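Local coordinates for probable TonB-dependent siderophore receptor PiuA (Acinetobacter baumannii, PDB 5FP1), which probably takes part in the first step of iron uptake as an outer-membrane TonB-dependent receptor that binds iron-chelating siderophores and may bind ferric enterobactin with micromolar affinity, at residues K432-G438 with Q471-K477; L345-V351 with Y422-E428; Y257-R262 with T388-L394. One frame throughout, in Å; residues are numbered along the deposited sequence.

Contact 1 (K432-G438 with Q471-K477); sequences KWLLDLG and QAGITFK
The indole of Trp433 has Phe476 CD1 over one face, about 3.5 Å off its plane and nearer the periphery than the middle, while Ile474 CG2 sits at the indole edge, 4.1 Å from CE3. The Trp433 and Phe476 ring planes are inclined at 57°, and Trp433 NE1 lies near the plane of the Phe476 ring. Both rings belong to an antiparallel beta hairpin of the TonB-dependent receptor barrel, built from strands 433-450 and 459-476, close to the end where the strands are joined to their other neighbours by short turns. Along the face that carries Trp433, Leu435 and Leu437, the apolar row continues through Leu435 CD1, which packs on Ile474 CG1. A detergent molecule touches Ile474, consistent with a membrane-facing surface.

The opposite face, with Leu434, Asp436, Gln471 and Thr475, turns inward and is mixed, its polar groups paired. A chi1 of 75° tucks Gln471 CG in between its own N and C, and the extended chain passes beside Gly438, CG lying 3.7 Å from Gly438 CA. This brings NE2 to Asp436 OD2 at 2.9 Å, on the syn side of the carboxylate, in a rather bent bond with an N-H...O angle of 141°. The other carboxylate oxygen, OD1, is held by Asn426 ND2 of the adjoining strand, so both oxygens of Asp436 are engaged. Lys477 NZ turns to a salt bridge with Asp39, whose carbonyl also bonds Thr475 OG1, tying the open end of the hairpin to the N-terminal part of the chain inside the barrel. Nearly straight backbone bonds join Leu434 and Thr475 in both directions. Leu434 O accepts a second hydrogen bond, donated by a water at 3.0 Å that is also hydrogen-bonded to Thr475 OG1 at 2.7 Å.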
loop_
_atom_site.group_PDB
_atom_site.type_symbol
_atom_site.label_atom_id
_atom_site.label_comp_id
_atom_site.label_asym_id
_atom_site.label_seq_id
_atom_site.Cartn_x
_atom_site.Cartn_y
_atom_site.Cartn_z
ATOM N N LYS A 432 23.735 21.110 17.070
ATOM C CA LYS A 432 24.410 20.234 16.121
ATOM C C LYS A 432 24.222 18.763 16.468
ATOM O O LYS A 432 24.627 17.892 15.699
ATOM C CB LYS A 432 25.924 20.505 16.104
ATOM C CG LYS A 432 26.361 21.882 15.618
ATOM C CD LYS A 432 27.812 21.812 15.130
ATOM C CE LYS A 432 28.186 22.959 14.241
ATOM N NZ LYS A 432 28.467 24.147 15.086
ATOM N N TRP A 433 23.723 18.481 17.672
ATOM C CA TRP A 433 23.615 17.110 18.150
ATOM C C TRP A 433 22.196 16.774 18.603
ATOM O O TRP A 433 21.694 17.356 19.575
ATOM C CB TRP A 433 24.567 16.882 19.297
ATOM C CG TRP A 433 26.031 16.935 18.920
ATOM C CD1 TRP A 433 26.869 18.011 19.017
ATOM C CD2 TRP A 433 26.821 15.854 18.420
ATOM N NE1 TRP A 433 28.139 17.668 18.599
ATOM C CE2 TRP A 433 28.139 16.344 18.243
ATOM C CE3 TRP A 433 26.548 14.516 18.105
ATOM C CZ2 TRP A 433 29.169 15.545 17.754
ATOM C CZ3 TRP A 433 27.587 13.718 17.620
ATOM C CH2 TRP A 433 28.877 14.241 17.446
ATOM N N LEU A 434 21.557 15.833 17.901
ATOM C CA LEU A 434 20.184 15.392 18.250
ATOM C C LEU A 434 20.140 13.900 18.533
ATOM O O LEU A 434 20.590 13.108 17.713
ATOM C CB LEU A 434 19.205 15.680 17.120
ATOM C CG LEU A 434 19.329 17.035 16.439
ATOM C CD1 LEU A 434 18.424 17.095 15.218
ATOM C CD2 LEU A 434 18.989 18.138 17.408
ATOM N N LEU A 435 19.619 13.534 19.700
ATOM C CA LEU A 435 19.456 12.145 20.098
ATOM C C LEU A 435 17.978 11.743 19.932
ATOM O O LEU A 435 17.102 12.326 20.564
ATOM C CB LEU A 435 19.848 11.972 21.546
ATOM C CG LEU A 435 19.680 10.578 22.132
ATOM C CD1 LEU A 435 20.509 9.554 21.365
ATOM C CD2 LEU A 435 20.053 10.597 23.616
ATOM N N ASP A 436 17.712 10.796 19.038
ATOM C CA ASP A 436 16.327 10.362 18.751
ATOM C C ASP A 436 16.035 9.055 19.474
ATOM O O ASP A 436 16.829 8.106 19.385
ATOM C CB ASP A 436 16.167 10.156 17.244
ATOM C CG ASP A 436 14.686 10.032 16.822
ATOM O OD1 ASP A 436 13.945 11.046 16.896
ATOM O OD2 ASP A 436 14.289 8.908 16.442
ATOM N N LEU A 437 14.937 8.995 20.231
ATOM C CA LEU A 437 14.629 7.806 21.019
ATOM C C LEU A 437 13.170 7.437 20.855
ATOM O O LEU A 437 12.301 8.303 20.797
ATOM C CB LEU A 437 14.892 8.050 22.496
ATOM C CG LEU A 437 16.338 8.488 22.832
ATOM C CD1 LEU A 437 16.368 9.026 24.250
ATOM C CD2 LEU A 437 17.322 7.351 22.668
ATOM N N GLY A 438 12.902 6.144 20.854
ATOM C CA GLY A 438 11.519 5.671 20.896
ATOM C C GLY A 438 11.468 4.318 21.546
ATOM O O GLY A 438 12.380 3.482 21.370
ATOM N N GLN A 471 13.569 2.451 18.951
ATOM C CA GLN A 471 14.387 3.120 17.987
ATOM C C GLN A 471 15.379 4.005 18.721
ATOM O O GLN A 471 15.060 4.569 19.770
ATOM C CB GLN A 471 13.554 3.952 17.003
ATOM C CG GLN A 471 12.970 5.244 17.504
ATOM C CD GLN A 471 11.967 5.853 16.511
ATOM O OE1 GLN A 471 11.142 5.147 15.942
ATOM N NE2 GLN A 471 12.040 7.161 16.310
ATOM N N ALA A 472 16.571 4.121 18.155
ATOM C CA ALA A 472 17.598 5.006 18.680
ATOM C C ALA A 472 18.383 5.553 17.517
ATOM O O ALA A 472 18.815 4.797 16.632
ATOM C CB ALA A 472 18.528 4.232 19.618
ATOM N N GLY A 473 18.589 6.862 17.499
ATOM C CA GLY A 473 19.404 7.446 16.460
ATOM C C GLY A 473 20.150 8.677 16.956
ATOM O O GLY A 473 19.723 9.332 17.906
ATOM N N ILE A 474 21.265 8.972 16.307
ATOM C CA ILE A 474 21.982 10.226 16.534
ATOM C C ILE A 474 22.113 10.962 15.229
ATOM O O ILE A 474 22.520 10.376 14.228
ATOM C CB ILE A 474 23.379 9.956 17.070
ATOM C CG1 ILE A 474 23.271 9.225 18.411
ATOM C CG2 ILE A 474 24.141 11.281 17.199
ATOM C CD1 ILE A 474 24.583 8.669 18.912
ATOM N N THR A 475 21.773 12.243 15.245
ATOM C CA THR A 475 21.925 13.109 14.104
ATOM C C THR A 475 22.993 14.179 14.443
ATOM O O THR A 475 22.912 14.831 15.494
ATOM C CB THR A 475 20.625 13.812 13.754
ATOM O OG1 THR A 475 19.616 12.840 13.403
ATOM C CG2 THR A 475 20.852 14.732 12.582
ATOM N N PHE A 476 23.997 14.302 13.582
ATOM C CA PHE A 476 24.984 15.395 13.677
ATOM C C PHE A 476 24.702 16.369 12.568
ATOM O O PHE A 476 24.556 15.995 11.408
ATOM C CB PHE A 476 26.435 14.896 13.575
ATOM C CG PHE A 476 27.429 16.022 13.559
ATOM C CD1 PHE A 476 27.659 16.766 14.717
ATOM C CD2 PHE A 476 28.054 16.398 12.387
ATOM C CE1 PHE A 476 28.539 17.841 14.710
ATOM C CE2 PHE A 476 28.933 17.471 12.380
ATOM C CZ PHE A 476 29.172 18.188 13.534
ATOM N N LYS A 477 24.596 17.645 12.908
ATOM C CA LYS A 477 24.349 18.651 11.896
ATOM C C LYS A 477 25.611 19.522 11.616
ATOM O O LYS A 477 25.931 20.411 12.405
ATOM C CB LYS A 477 23.186 19.539 12.327
ATOM C CG LYS A 477 21.854 18.780 12.473
ATOM C CD LYS A 477 20.672 19.678 12.843
ATOM C CE LYS A 477 20.338 20.707 11.794
ATOM N NZ LYS A 477 20.176 20.120 10.435
HETATM O O HOH W 1 18.477 12.255 15.833
#

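Contact 2 (L345-V351 with Y422-E428); sequences LKHRFNV and YLLDNIE
Two neighbouring antiparallel strands of the receptor beta-barrel, 346-368 and 405-428, are paired here with polar side chains on both faces. On one, His347 donates from ND1 to Asp425 OD2 (2.7 Å, N-H...O angle 170°). The acceptor uses its syn lone pair and lies in the imidazole plane, a pairing that fixes the rotation of the ring; Ile427 lies alongside the ring, with CG2 over one face and CG1 3.7 Å from His347 ND1. With CG anti to the backbone N (chi1 -173°), Asp425 swings across toward the histidine's strand.

On the opposite face, Arg348 NH2 reaches Asn426 OD1 at 2.7 Å, but from above the carbonyl plane and in a bent hydrogen bond, whereas Arg348 NE is buried without a partner. Farther along this face, the edge of the Tyr422 ring faces the amide of Asn350, whose ND2 bonds Ser31 O inside the barrel; Lys32 makes a cation-pi contact with the tyrosine ring. Backbone bonds pair Lys346 with Glu428, Arg348 with Asn426 and Asn350 with Leu424. The Tyr422 hydroxyl donates to Asn350 OD1 at 2.7 Å, tilted 32° from the carbonyl plane.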
loop_
_atom_site.group_PDB
_atom_site.type_symbol
_atom_site.label_atom_id
_atom_site.label_comp_id
_atom_site.label_asym_id
_atom_site.label_seq_id
_atom_site.Cartn_x
_atom_site.Cartn_y
_atom_site.Cartn_z
ATOM N N LEU A 345 18.880 20.746 27.867
ATOM C CA LEU A 345 18.345 19.844 26.832
ATOM C C LEU A 345 16.990 20.350 26.339
ATOM O O LEU A 345 16.163 20.783 27.140
ATOM C CB LEU A 345 18.180 18.449 27.417
ATOM C CG LEU A 345 19.463 17.806 27.935
ATOM C CD1 LEU A 345 19.199 16.408 28.456
ATOM C CD2 LEU A 345 20.532 17.785 26.850
ATOM N N LYS A 346 16.764 20.314 25.028
ATOM C CA LYS A 346 15.445 20.600 24.476
ATOM C C LYS A 346 14.767 19.304 24.007
ATOM O O LYS A 346 15.263 18.628 23.096
ATOM C CB LYS A 346 15.534 21.591 23.322
ATOM C CG LYS A 346 16.212 22.897 23.708
ATOM C CD LYS A 346 16.239 23.863 22.541
ATOM C CE LYS A 346 17.154 25.038 22.828
ATOM N NZ LYS A 346 17.025 26.075 21.770
ATOM N N HIS A 347 13.648 18.968 24.632
ATOM C CA HIS A 347 12.902 17.749 24.298
ATOM C C HIS A 347 11.763 18.048 23.352
ATOM O O HIS A 347 11.023 19.017 23.538
ATOM C CB HIS A 347 12.332 17.110 25.539
ATOM C CG HIS A 347 13.354 16.696 26.537
ATOM N ND1 HIS A 347 13.732 15.384 26.714
ATOM C CD2 HIS A 347 14.049 17.415 27.451
ATOM C CE1 HIS A 347 14.618 15.311 27.692
ATOM N NE2 HIS A 347 14.829 16.531 28.151
ATOM N N ARG A 348 11.676 17.258 22.291
ATOM C CA ARG A 348 10.539 17.273 21.389
ATOM C C ARG A 348 9.915 15.888 21.446
ATOM O O ARG A 348 10.567 14.895 21.105
ATOM C CB ARG A 348 10.982 17.638 19.988
ATOM C CG ARG A 348 11.359 19.106 19.882
ATOM C CD ARG A 348 11.999 19.429 18.568
ATOM N NE ARG A 348 13.261 18.710 18.362
ATOM C CZ ARG A 348 13.984 18.856 17.261
ATOM N NH1 ARG A 348 13.568 19.702 16.322
ATOM N NH2 ARG A 348 15.102 18.167 17.080
ATOM N N PHE A 349 8.696 15.805 21.968
ATOM C CA PHE A 349 8.175 14.505 22.386
ATOM C C PHE A 349 6.748 14.201 21.931
ATOM O O PHE A 349 5.968 15.087 21.571
ATOM C CB PHE A 349 8.242 14.382 23.901
ATOM C CG PHE A 349 7.324 15.327 24.623
ATOM C CD1 PHE A 349 6.003 14.986 24.860
ATOM C CD2 PHE A 349 7.791 16.548 25.094
ATOM C CE1 PHE A 349 5.149 15.851 25.530
ATOM C CE2 PHE A 349 6.945 17.409 25.769
ATOM C CZ PHE A 349 5.623 17.066 25.976
ATOM N N ASN A 350 6.441 12.922 21.989
ATOM C CA ASN A 350 5.105 12.410 21.769
ATOM C C ASN A 350 5.070 11.173 22.618
ATOM O O ASN A 350 5.860 10.224 22.413
ATOM C CB ASN A 350 4.861 12.126 20.280
ATOM C CG ASN A 350 3.452 11.625 20.006
ATOM O OD1 ASN A 350 2.842 10.999 20.862
ATOM N ND2 ASN A 350 2.939 11.905 18.829
ATOM N N VAL A 351 4.228 11.207 23.646
ATOM C CA VAL A 351 4.021 10.064 24.511
ATOM C C VAL A 351 2.528 9.745 24.530
ATOM O O VAL A 351 1.691 10.644 24.463
ATOM C CB VAL A 351 4.558 10.329 25.932
ATOM C CG1 VAL A 351 6.018 10.762 25.855
ATOM C CG2 VAL A 351 3.727 11.387 26.654
ATOM N N TYR A 422 3.616 4.125 24.449
ATOM C CA TYR A 422 4.885 4.462 23.867
ATOM C C TYR A 422 5.405 5.826 24.346
ATOM O O TYR A 422 4.663 6.672 24.843
ATOM C CB TYR A 422 4.771 4.485 22.319
ATOM C CG TYR A 422 3.865 5.583 21.860
ATOM C CD1 TYR A 422 2.485 5.400 21.810
ATOM C CD2 TYR A 422 4.369 6.833 21.547
ATOM C CE1 TYR A 422 1.643 6.442 21.452
ATOM C CE2 TYR A 422 3.538 7.868 21.195
ATOM C CZ TYR A 422 2.177 7.670 21.156
ATOM O OH TYR A 422 1.378 8.720 20.785
ATOM N N LEU A 423 6.705 6.008 24.168
ATOM C CA LEU A 423 7.369 7.296 24.344
ATOM C C LEU A 423 8.259 7.543 23.147
ATOM O O LEU A 423 9.078 6.674 22.785
ATOM C CB LEU A 423 8.293 7.261 25.557
ATOM C CG LEU A 423 7.831 6.901 26.964
ATOM C CD1 LEU A 423 6.642 7.722 27.403
ATOM C CD2 LEU A 423 7.540 5.420 27.086
ATOM N N LEU A 424 8.134 8.719 22.555
ATOM C CA LEU A 424 9.020 9.151 21.497
ATOM C C LEU A 424 9.567 10.506 21.915
ATOM O O LEU A 424 8.811 11.373 22.344
ATOM C CB LEU A 424 8.283 9.304 20.162
ATOM C CG LEU A 424 7.727 8.022 19.540
ATOM C CD1 LEU A 424 6.638 8.372 18.542
ATOM C CD2 LEU A 424 8.802 7.211 18.838
ATOM N N ASP A 425 10.882 10.674 21.819
ATOM C CA ASP A 425 11.526 11.927 22.244
ATOM C C ASP A 425 12.766 12.161 21.395
ATOM O O ASP A 425 13.628 11.283 21.276
ATOM C CB ASP A 425 11.877 11.829 23.729
ATOM C CG ASP A 425 12.401 13.149 24.335
ATOM O OD1 ASP A 425 12.277 14.225 23.715
ATOM O OD2 ASP A 425 12.938 13.083 25.468
ATOM N N ASN A 426 12.824 13.318 20.755
ATOM C CA ASN A 426 14.012 13.728 20.062
ATOM C C ASN A 426 14.661 14.857 20.875
ATOM O O ASN A 426 14.077 15.919 21.027
ATOM C CB ASN A 426 13.697 14.175 18.639
ATOM C CG ASN A 426 14.950 14.543 17.853
ATOM O OD1 ASN A 426 15.476 15.650 17.992
ATOM N ND2 ASN A 426 15.431 13.623 17.028
ATOM N N ILE A 427 15.841 14.582 21.426
ATOM C CA ILE A 427 16.496 15.493 22.357
ATOM C C ILE A 427 17.601 16.295 21.661
ATOM O O ILE A 427 18.594 15.735 21.201
ATOM C CB ILE A 427 17.078 14.728 23.547
ATOM C CG1 ILE A 427 16.001 13.878 24.209
ATOM C CG2 ILE A 427 17.663 15.692 24.579
ATOM C CD1 ILE A 427 16.533 12.952 25.266
ATOM N N GLU A 428 17.407 17.607 21.577
ATOM C CA GLU A 428 18.446 18.501 21.079
ATOM C C GLU A 428 19.434 18.780 22.207
ATOM O O GLU A 428 19.104 19.421 23.218
ATOM C CB GLU A 428 17.851 19.785 20.525
ATOM C CG GLU A 428 18.915 20.754 20.033
ATOM C CD GLU A 428 18.359 22.074 19.530
ATOM O OE1 GLU A 428 17.287 22.089 18.888
ATOM O OE2 GLU A 428 19.031 23.102 19.733
#

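Contact 3 (Y257-R262 with T388-L394)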
loop_
_atom_site.group_PDB
_atom_site.type_symbol
_atom_site.label_atom_id
_atom_site.label_comp_id
_atom_site.label_asym_id
_atom_site.label_seq_id
_atom_site.Cartn_x
_atom_site.Cartn_y
_atom_site.Cartn_z
ATOM N N TYR A 257 -8.016 -12.607 -19.327
ATOM C CA TYR A 257 -8.465 -13.960 -19.066
ATOM C C TYR A 257 -9.536 -14.097 -18.013
ATOM O O TYR A 257 -9.918 -15.219 -17.645
ATOM C CB TYR A 257 -7.260 -14.844 -18.699
ATOM C CG TYR A 257 -6.281 -14.986 -19.806
ATOM C CD1 TYR A 257 -6.666 -15.517 -21.031
ATOM C CD2 TYR A 257 -4.962 -14.522 -19.679
ATOM C CE1 TYR A 257 -5.762 -15.637 -22.073
ATOM C CE2 TYR A 257 -4.057 -14.653 -20.711
ATOM C CZ TYR A 257 -4.464 -15.192 -21.915
ATOM O OH TYR A 257 -3.577 -15.285 -22.956
ATOM N N GLY A 258 -10.062 -12.972 -17.536
ATOM C CA GLY A 258 -11.181 -13.007 -16.635
ATOM C C GLY A 258 -12.481 -13.387 -17.343
ATOM O O GLY A 258 -12.539 -13.475 -18.571
ATOM N N TRP A 259 -13.511 -13.602 -16.552
ATOM C CA TRP A 259 -14.793 -14.110 -17.029
ATOM C C TRP A 259 -15.842 -13.095 -16.601
ATOM O O TRP A 259 -16.337 -13.127 -15.475
ATOM C CB TRP A 259 -15.019 -15.474 -16.422
ATOM C CG TRP A 259 -16.138 -16.282 -16.963
ATOM C CD1 TRP A 259 -17.126 -15.885 -17.833
ATOM C CD2 TRP A 259 -16.394 -17.639 -16.655
ATOM N NE1 TRP A 259 -17.969 -16.942 -18.101
ATOM C CE2 TRP A 259 -17.545 -18.031 -17.388
ATOM C CE3 TRP A 259 -15.740 -18.590 -15.867
ATOM C CZ2 TRP A 259 -18.061 -19.323 -17.329
ATOM C CZ3 TRP A 259 -16.251 -19.876 -15.817
ATOM C CH2 TRP A 259 -17.415 -20.231 -16.543
ATOM N N LYS A 260 -16.163 -12.171 -17.499
ATOM C CA LYS A 260 -16.900 -10.994 -17.102
ATOM C C LYS A 260 -18.300 -11.255 -16.616
ATOM O O LYS A 260 -18.783 -10.522 -15.734
ATOM C CB LYS A 260 -16.876 -9.920 -18.190
ATOM C CG LYS A 260 -15.472 -9.378 -18.379
ATOM C CD LYS A 260 -15.422 -8.278 -19.402
ATOM C CE LYS A 260 -15.906 -6.974 -18.847
ATOM N NZ LYS A 260 -15.400 -5.898 -19.714
ATOM N N ASP A 261 -18.940 -12.306 -17.127
ATOM C CA ASP A 261 -20.282 -12.667 -16.684
ATOM C C ASP A 261 -20.268 -13.320 -15.303
ATOM O O ASP A 261 -21.321 -13.473 -14.696
ATOM C CB ASP A 261 -20.948 -13.624 -17.683
ATOM C CG ASP A 261 -22.483 -13.643 -17.555
ATOM O OD1 ASP A 261 -23.064 -12.566 -17.411
ATOM O OD2 ASP A 261 -23.089 -14.730 -17.553
ATOM N N ARG A 262 -19.092 -13.765 -14.841
ATOM C CA ARG A 262 -18.958 -14.434 -13.533
ATOM C C ARG A 262 -18.299 -13.535 -12.462
ATOM O O ARG A 262 -18.712 -13.515 -11.299
ATOM C CB ARG A 262 -18.099 -15.671 -13.685
ATOM C CG ARG A 262 -18.035 -16.535 -12.443
ATOM C CD ARG A 262 -16.950 -17.573 -12.529
ATOM N NE ARG A 262 -15.606 -17.007 -12.482
ATOM C CZ ARG A 262 -14.480 -17.714 -12.555
ATOM N NH1 ARG A 262 -14.511 -19.033 -12.712
ATOM N NH2 ARG A 262 -13.309 -17.099 -12.458
ATOM N N THR A 388 -19.732 -25.311 -20.876
ATOM C CA THR A 388 -20.134 -24.302 -19.893
ATOM C C THR A 388 -19.052 -23.203 -19.713
ATOM O O THR A 388 -19.065 -22.457 -18.730
ATOM C CB THR A 388 -20.518 -24.967 -18.562
ATOM O OG1 THR A 388 -19.456 -25.810 -18.117
ATOM C CG2 THR A 388 -21.806 -25.837 -18.748
ATOM N N ASN A 389 -18.142 -23.119 -20.688
ATOM C CA ASN A 389 -17.248 -21.984 -20.869
ATOM C C ASN A 389 -16.151 -21.806 -19.795
ATOM O O ASN A 389 -15.642 -20.688 -19.637
ATOM C CB ASN A 389 -18.046 -20.689 -21.005
ATOM C CG ASN A 389 -19.181 -20.801 -22.017
ATOM O OD1 ASN A 389 -18.958 -21.267 -23.108
ATOM N ND2 ASN A 389 -20.386 -20.339 -21.659
ATOM N N TRP A 390 -15.761 -22.907 -19.150
ATOM C CA TRP A 390 -14.779 -22.894 -18.078
ATOM C C TRP A 390 -13.352 -22.628 -18.520
ATOM O O TRP A 390 -12.521 -22.313 -17.672
ATOM C CB TRP A 390 -14.861 -24.170 -17.189
ATOM C CG TRP A 390 -15.854 -23.969 -16.123
ATOM C CD1 TRP A 390 -17.206 -24.239 -16.190
ATOM C CD2 TRP A 390 -15.642 -23.301 -14.884
ATOM N NE1 TRP A 390 -17.822 -23.824 -15.045
ATOM C CE2 TRP A 390 -16.890 -23.229 -14.232
ATOM C CE3 TRP A 390 -14.510 -22.774 -14.247
ATOM C CZ2 TRP A 390 -17.038 -22.654 -12.989
ATOM C CZ3 TRP A 390 -14.658 -22.215 -12.990
ATOM C CH2 TRP A 390 -15.908 -22.145 -12.381
ATOM N N CYS A 391 -13.051 -22.824 -19.806
ATOM C CA CYS A 391 -11.774 -22.462 -20.371
ATOM C C CYS A 391 -11.979 -21.553 -21.557
ATOM O O CYS A 391 -13.009 -21.618 -22.234
ATOM C CB CYS A 391 -10.987 -23.686 -20.839
ATOM S SG CYS A 391 -10.694 -24.895 -19.546
ATOM N N THR A 392 -10.988 -20.722 -21.823
ATOM C CA THR A 392 -11.030 -19.829 -22.973
ATOM C C THR A 392 -9.753 -19.992 -23.801
ATOM O O THR A 392 -8.835 -20.751 -23.422
ATOM C CB THR A 392 -11.258 -18.370 -22.521
ATOM O OG1 THR A 392 -11.616 -17.569 -23.643
ATOM C CG2 THR A 392 -10.020 -17.783 -21.871
ATOM N N SER A 393 -9.674 -19.293 -24.922
ATOM C CA SER A 393 -8.510 -19.391 -25.784
ATOM C C SER A 393 -7.331 -18.602 -25.199
ATOM O O SER A 393 -7.503 -17.491 -24.714
ATOM C CB SER A 393 -8.838 -18.881 -27.205
ATOM O OG SER A 393 -7.772 -19.196 -28.077
ATOM N N LEU A 394 -6.151 -19.186 -25.207
ATOM C CA LEU A 394 -4.943 -18.449 -24.805
ATOM C C LEU A 394 -4.772 -17.234 -25.712
ATOM O O LEU A 394 -4.515 -16.113 -25.267
ATOM C CB LEU A 394 -3.711 -19.330 -24.905
ATOM C CG LEU A 394 -2.413 -18.606 -24.566
ATOM C CD1 LEU A 394 -2.321 -18.386 -23.051
ATOM C CD2 LEU A 394 -1.251 -19.418 -25.105
#
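Trp259 and Trp390 make the main aromatic contact between a loop, 257-262, and a segment that includes the short strand 391-393. The six-membered ring of Trp259 drives its edge into the face of Trp390 in a T-shaped arrangement, with centroids 4.9 Å apart and planes at 90°. Trp259 CZ3 stands over the middle of the indole, 3.6 Å from Trp390 CD2. The Trp259 side chain leaves the backbone with CG opposite N (chi1 -169°), which directs its benzo end at the other segment.

The Trp259 ring is sandwiched between Asn389 O on one face and the Arg262 CB methylene on the other, with Thr388 O at its edge, 3.5 Å from CH2. The edge of the Arg262 guanidinium meets Trp390, NH1 lying 3.2 Å from CZ3 with the planes 58° apart; NH1 is hydrogen-bonded to His318 O.

At the other end a single hydrogen bond crosses between the segments. Tyr257 OH donates to Leu394 O at 2.6 Å, in the carbonyl plane and on a lone pair. Apolar contacts flank it: Leu394 CD1 is 4.0 Å from Tyr257 CZ, and Thr392 CG2 sits at the edge of the tyrosine ring, 4.1 Å from CD1.

A covalent tie follows Trp390, where Cys391 forms a disulfide with Cys383. These long excursions of the barrel are probably extracellular, as in other TonB-dependent receptors. One directional bond and the indole packing, with Arg262 NH1 and Trp390 NE1 satisfied by His318 and Asp404, thus hold the two segments together without a backbone ladder.

Contacts 1 and 2 are neighbours in the barrel wall, their centres 10 Å apart. Strands 346-368, 405-428, 433-450 and 459-476 lie side by side in that order, and backbone bonding of Leu435 with Ile427 and of Leu437 with Asp425 joins the two contacts. Contact 3 lies about 58 Å from each, centre to centre, on the other side of the chain's centre. Contact 2 closes before contact 1 opens, whereas the segments of contacts 2 and 3 alternate: the connection between strands 346-368 and 405-428 meets a second loop, that between strands 234-238 and 264-279. Regular antiparallel pairing near the short turns, probably periplasmic, thus contrasts with distant loop packing that is probably extracellular.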